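Aminoglycoside 3'-phosphotransferase AphA1-IAB (Acinetobacter baumannii, PDB 4GKH) phosphorylates the 3'-hydroxyl of kanamycin and related aminoglycosides, probably with ATP as phosphate donor, and thereby makes the bacterium resistant to these antibiotics. Local coordinates at residues N64-L73 and F88-T99. Residues are numbered along the deposited sequence; the frame is centred on the assembly and turned at random. Where two conformers were deposited one is given.
Sequences NDVTDEMVRL and FIRTPDDAWLLT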
loop_
_atom_site.group_PDB
_atom_site.type_symbol
_atom_site.label_atom_id
_atom_site.label_comp_id
_atom_site.label_asym_id
_atom_site.label_seq_id
_atom_site.Cartn_x
_atom_site.Cartn_y
_atom_site.Cartn_z
ATOM N N ASN A 64 -13.863 6.599 7.020
ATOM C CA ASN A 64 -13.337 7.405 5.917
ATOM C C ASN A 64 -12.226 6.682 5.151
ATOM O O ASN A 64 -12.175 6.722 3.915
ATOM C CB ASN A 64 -12.844 8.750 6.437
ATOM C CG ASN A 64 -13.965 9.565 7.032
ATOM O OD1 ASN A 64 -15.075 9.560 6.510
ATOM N ND2 ASN A 64 -13.698 10.234 8.144
ATOM N N ASP A 65 -11.353 6.008 5.888
ATOM C CA ASP A 65 -10.267 5.255 5.259
ATOM C C ASP A 65 -10.794 4.161 4.346
ATOM O O ASP A 65 -10.292 3.967 3.237
ATOM C CB ASP A 65 -9.353 4.650 6.329
ATOM C CG ASP A 65 -8.611 5.714 7.131
ATOM O OD1 ASP A 65 -8.075 6.667 6.528
ATOM O OD2 ASP A 65 -8.575 5.602 8.371
ATOM N N VAL A 66 -11.806 3.440 4.813
ATOM C CA VAL A 66 -12.411 2.387 4.009
ATOM C C VAL A 66 -13.128 2.965 2.763
ATOM O O VAL A 66 -13.051 2.411 1.657
ATOM C CB VAL A 66 -13.374 1.542 4.865
ATOM C CG1 VAL A 66 -14.094 0.490 3.997
ATOM C CG2 VAL A 66 -12.600 0.872 5.985
ATOM N N THR A 67 -13.798 4.095 2.942
ATOM C CA THR A 67 -14.457 4.777 1.819
ATOM C C THR A 67 -13.424 5.226 0.791
ATOM O O THR A 67 -13.651 5.108 -0.427
ATOM C CB THR A 67 -15.271 5.993 2.294
ATOM O OG1 THR A 67 -16.222 5.571 3.276
ATOM C CG2 THR A 67 -16.011 6.629 1.123
ATOM N N ASP A 68 -12.277 5.707 1.281
ATOM C CA ASP A 68 -11.188 6.142 0.411
ATOM C C ASP A 68 -10.711 4.966 -0.433
ATOM O O ASP A 68 -10.459 5.110 -1.639
ATOM C CB ASP A 68 -9.986 6.650 1.221
ATOM C CG ASP A 68 -10.229 7.997 1.863
ATOM O OD1 ASP A 68 -11.199 8.683 1.474
ATOM O OD2 ASP A 68 -9.432 8.373 2.752
ATOM N N GLU A 69 -10.588 3.798 0.194
ATOM C CA GLU A 69 -10.131 2.639 -0.568
ATOM C C GLU A 69 -11.132 2.243 -1.620
ATOM O O GLU A 69 -10.756 1.934 -2.748
ATOM C CB GLU A 69 -9.773 1.416 0.285
ATOM C CG GLU A 69 -9.343 0.278 -0.649
ATOM C CD GLU A 69 -8.786 -0.937 0.034
ATOM O OE1 GLU A 69 -9.249 -1.282 1.142
ATOM O OE2 GLU A 69 -7.882 -1.557 -0.569
HETATM N N MSE A 70 -12.412 2.263 -1.262
HETATM C CA MSE A 70 -13.445 1.875 -2.212
HETATM C C MSE A 70 -13.367 2.681 -3.501
HETATM O O MSE A 70 -13.400 2.109 -4.583
HETATM C CB MSE A 70 -14.849 1.998 -1.594
HETATM C CG MSE A 70 -15.965 1.494 -2.506
HETATM SE SE MSE A 70 -16.667 2.868 -3.730
HETATM C CE MSE A 70 -17.283 4.084 -2.377
ATOM N N VAL A 71 -13.274 4.004 -3.409
ATOM C CA VAL A 71 -13.335 4.779 -4.649
ATOM C C VAL A 71 -12.064 4.653 -5.461
ATOM O O VAL A 71 -12.098 4.745 -6.687
ATOM C CB VAL A 71 -13.639 6.260 -4.442
ATOM C CG1 VAL A 71 -15.029 6.408 -3.928
ATOM C CG2 VAL A 71 -12.603 6.919 -3.531
ATOM N N ARG A 72 -10.946 4.465 -4.774
ATOM C CA ARG A 72 -9.688 4.236 -5.470
ATOM C C ARG A 72 -9.677 2.876 -6.184
ATOM O O ARG A 72 -9.172 2.767 -7.314
ATOM C CB ARG A 72 -8.501 4.417 -4.512
ATOM C CG ARG A 72 -8.144 5.904 -4.330
ATOM C CD ARG A 72 -7.495 6.198 -2.974
ATOM N NE ARG A 72 -7.314 7.636 -2.763
ATOM C CZ ARG A 72 -8.282 8.468 -2.381
ATOM N NH1 ARG A 72 -9.514 8.012 -2.170
ATOM N NH2 ARG A 72 -8.016 9.756 -2.212
ATOM N N LEU A 73 -10.253 1.854 -5.544
ATOM C CA LEU A 73 -10.407 0.538 -6.191
ATOM C C LEU A 73 -11.280 0.676 -7.424
ATOM O O LEU A 73 -10.993 0.118 -8.484
ATOM C CB LEU A 73 -11.086 -0.475 -5.265
ATOM C CG LEU A 73 -10.320 -1.275 -4.210
ATOM C CD1 LEU A 73 -11.325 -1.941 -3.286
ATOM C CD2 LEU A 73 -9.444 -2.320 -4.879
ATOM N N PHE A 88 -20.616 -2.286 -1.330
ATOM C CA PHE A 88 -20.078 -1.306 -0.386
ATOM C C PHE A 88 -21.242 -0.553 0.236
ATOM O O PHE A 88 -22.234 -0.274 -0.428
ATOM C CB PHE A 88 -19.100 -0.341 -1.066
ATOM C CG PHE A 88 -18.682 0.827 -0.194
ATOM C CD1 PHE A 88 -17.563 0.732 0.634
ATOM C CD2 PHE A 88 -19.398 2.020 -0.218
ATOM C CE1 PHE A 88 -17.185 1.816 1.449
ATOM C CE2 PHE A 88 -19.022 3.099 0.575
ATOM C CZ PHE A 88 -17.913 3.000 1.409
ATOM N N ILE A 89 -21.115 -0.253 1.527
ATOM C CA ILE A 89 -22.160 0.471 2.232
ATOM C C ILE A 89 -21.501 1.532 3.100
ATOM O O ILE A 89 -20.487 1.282 3.738
ATOM C CB ILE A 89 -23.003 -0.467 3.128
ATOM C CG1 ILE A 89 -23.624 -1.595 2.301
ATOM C CG2 ILE A 89 -24.097 0.313 3.858
ATOM C CD1 ILE A 89 -24.376 -2.616 3.119
ATOM N N ARG A 90 -22.083 2.727 3.094
ATOM C CA ARG A 90 -21.620 3.797 3.961
ATOM C C ARG A 90 -22.822 4.379 4.696
ATOM O O ARG A 90 -23.801 4.809 4.070
ATOM C CB ARG A 90 -20.931 4.907 3.159
ATOM C CG ARG A 90 -20.506 6.109 4.023
ATOM C CD ARG A 90 -19.417 5.676 5.006
ATOM N NE ARG A 90 -19.195 6.623 6.101
ATOM C CZ ARG A 90 -18.219 7.525 6.109
ATOM N NH1 ARG A 90 -17.394 7.606 5.073
ATOM N NH2 ARG A 90 -18.070 8.344 7.147
ATOM N N THR A 91 -22.743 4.373 6.020
ATOM C CA THR A 91 -23.666 5.126 6.859
ATOM C C THR A 91 -22.810 6.185 7.583
ATOM O O THR A 91 -21.589 6.179 7.414
ATOM C CB THR A 91 -24.425 4.194 7.830
ATOM O OG1 THR A 91 -23.492 3.500 8.663
ATOM C CG2 THR A 91 -25.258 3.183 7.054
ATOM N N PRO A 92 -23.436 7.106 8.354
ATOM C CA PRO A 92 -22.615 8.181 8.930
ATOM C C PRO A 92 -21.377 7.709 9.697
ATOM O O PRO A 92 -20.307 8.280 9.480
ATOM C CB PRO A 92 -23.595 8.899 9.854
ATOM C CG PRO A 92 -24.895 8.783 9.126
ATOM C CD PRO A 92 -24.877 7.407 8.492
ATOM N N ASP A 93 -21.505 6.664 10.512
ATOM C CA ASP A 93 -20.396 6.189 11.347
ATOM C C ASP A 93 -19.716 4.885 10.896
ATOM O O ASP A 93 -18.794 4.412 11.571
ATOM C CB ASP A 93 -20.861 6.020 12.794
ATOM C CG ASP A 93 -21.307 7.329 13.423
ATOM O OD1 ASP A 93 -20.793 8.394 13.025
ATOM O OD2 ASP A 93 -22.169 7.285 14.322
ATOM N N ASP A 94 -20.148 4.301 9.778
ATOM C CA ASP A 94 -19.657 2.983 9.389
ATOM C C ASP A 94 -19.491 2.840 7.893
ATOM O O ASP A 94 -20.269 3.381 7.130
ATOM C CB ASP A 94 -20.605 1.877 9.871
ATOM C CG ASP A 94 -20.688 1.793 11.381
ATOM O OD1 ASP A 94 -19.880 1.044 11.975
ATOM O OD2 ASP A 94 -21.558 2.474 11.968
ATOM N N ALA A 95 -18.471 2.087 7.500
ATOM C CA ALA A 95 -18.269 1.730 6.101
ATOM C C ALA A 95 -17.952 0.242 6.029
ATOM O O ALA A 95 -17.150 -0.280 6.815
ATOM C CB ALA A 95 -17.153 2.560 5.493
ATOM N N TRP A 96 -18.602 -0.448 5.095
ATOM C CA TRP A 96 -18.379 -1.878 4.889
ATOM C C TRP A 96 -17.974 -2.096 3.435
ATOM O O TRP A 96 -18.738 -1.729 2.551
ATOM C CB TRP A 96 -19.686 -2.623 5.152
ATOM C CG TRP A 96 -20.179 -2.505 6.565
ATOM C CD1 TRP A 96 -20.963 -1.507 7.080
ATOM C CD2 TRP A 96 -19.933 -3.421 7.638
ATOM N NE1 TRP A 96 -21.211 -1.744 8.412
ATOM C CE2 TRP A 96 -20.596 -2.914 8.779
ATOM C CE3 TRP A 96 -19.222 -4.620 7.748
ATOM C CZ2 TRP A 96 -20.562 -3.565 10.017
ATOM C CZ3 TRP A 96 -19.194 -5.274 8.986
ATOM C CH2 TRP A 96 -19.864 -4.740 10.100
ATOM N N LEU A 97 -16.809 -2.706 3.191
ATOM C CA LEU A 97 -16.324 -2.931 1.823
ATOM C C LEU A 97 -16.098 -4.432 1.569
ATOM O O LEU A 97 -15.218 -5.031 2.178
ATOM C CB LEU A 97 -15.003 -2.166 1.617
ATOM C CG LEU A 97 -14.256 -2.383 0.286
ATOM C CD1 LEU A 97 -15.143 -2.040 -0.923
ATOM C CD2 LEU A 97 -12.966 -1.548 0.294
ATOM N N LEU A 98 -16.904 -5.026 0.686
ATOM C CA LEU A 98 -16.820 -6.451 0.380
ATOM C C LEU A 98 -16.154 -6.640 -0.980
ATOM O O LEU A 98 -16.678 -6.165 -1.995
ATOM C CB LEU A 98 -18.236 -7.059 0.329
ATOM C CG LEU A 98 -18.297 -8.586 0.096
ATOM C CD1 LEU A 98 -17.665 -9.353 1.279
ATOM C CD2 LEU A 98 -19.710 -9.076 -0.165
ATOM N N THR A 99 -15.015 -7.337 -1.015
ATOM C CA THR A 99 -14.298 -7.536 -2.275
ATOM C C THR A 99 -13.954 -9.005 -2.500
ATOM O O THR A 99 -13.942 -9.800 -1.559
ATOM C CB THR A 99 -12.977 -6.734 -2.314
ATOM O OG1 THR A 99 -12.064 -7.276 -1.352
ATOM C CG2 THR A 99 -13.226 -5.246 -2.002
#
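The guanidinium of Arg-90 bridges from the hairpin to two helix side chains while gripping its own turn. NH1 donates to Thr-67 OG1 at 3.0 Å along a bent path (134°), and NH2 reaches Asn-64 OD1 at 3.3 Å, coming from above the amide's carbonyl plane; the two flat groups are turned 53° apart. A bend at chi2 (66°) brings the edge of the group to the turn, where NE bonds to Thr-91 O and NH2, nearly straight, to Pro-92 O, which fixes its rotation. Thr-67 OG1 also bonds to Ala-63 O, one helical turn earlier. The same OG1 lies at the ring edge of Phe-88, 3.6 Å from CZ. Over one face of that ring curls selenomethionine Met-70, its chain bent at chi2 and chi3: CE makes a CH-pi contact 3.8 Å from the centroid, and SE sits farther above in a Met-aromatic contact. This is the N-lobe of a protein-kinase-like fold, with helix 61-76, the counterpart of kinase helix αC, packed on the edge hairpin of the five-stranded sheet, nearer parallel than perpendicular to its strands. As in kinases, Glu-69 forms a salt bridge with Lys-56 on strand 53-59; its OE1 passes 3.8 Å from Leu-97 CD2. Val-66 CG1 packs on Leu-97 CB (3.7 Å), and Val-66 CB on Ala-95 CB. Toward the inhibitor pocket, Leu-73 CD1 touches both Leu-97 CD2 and Thr-99 CG2 at 4.0 Å.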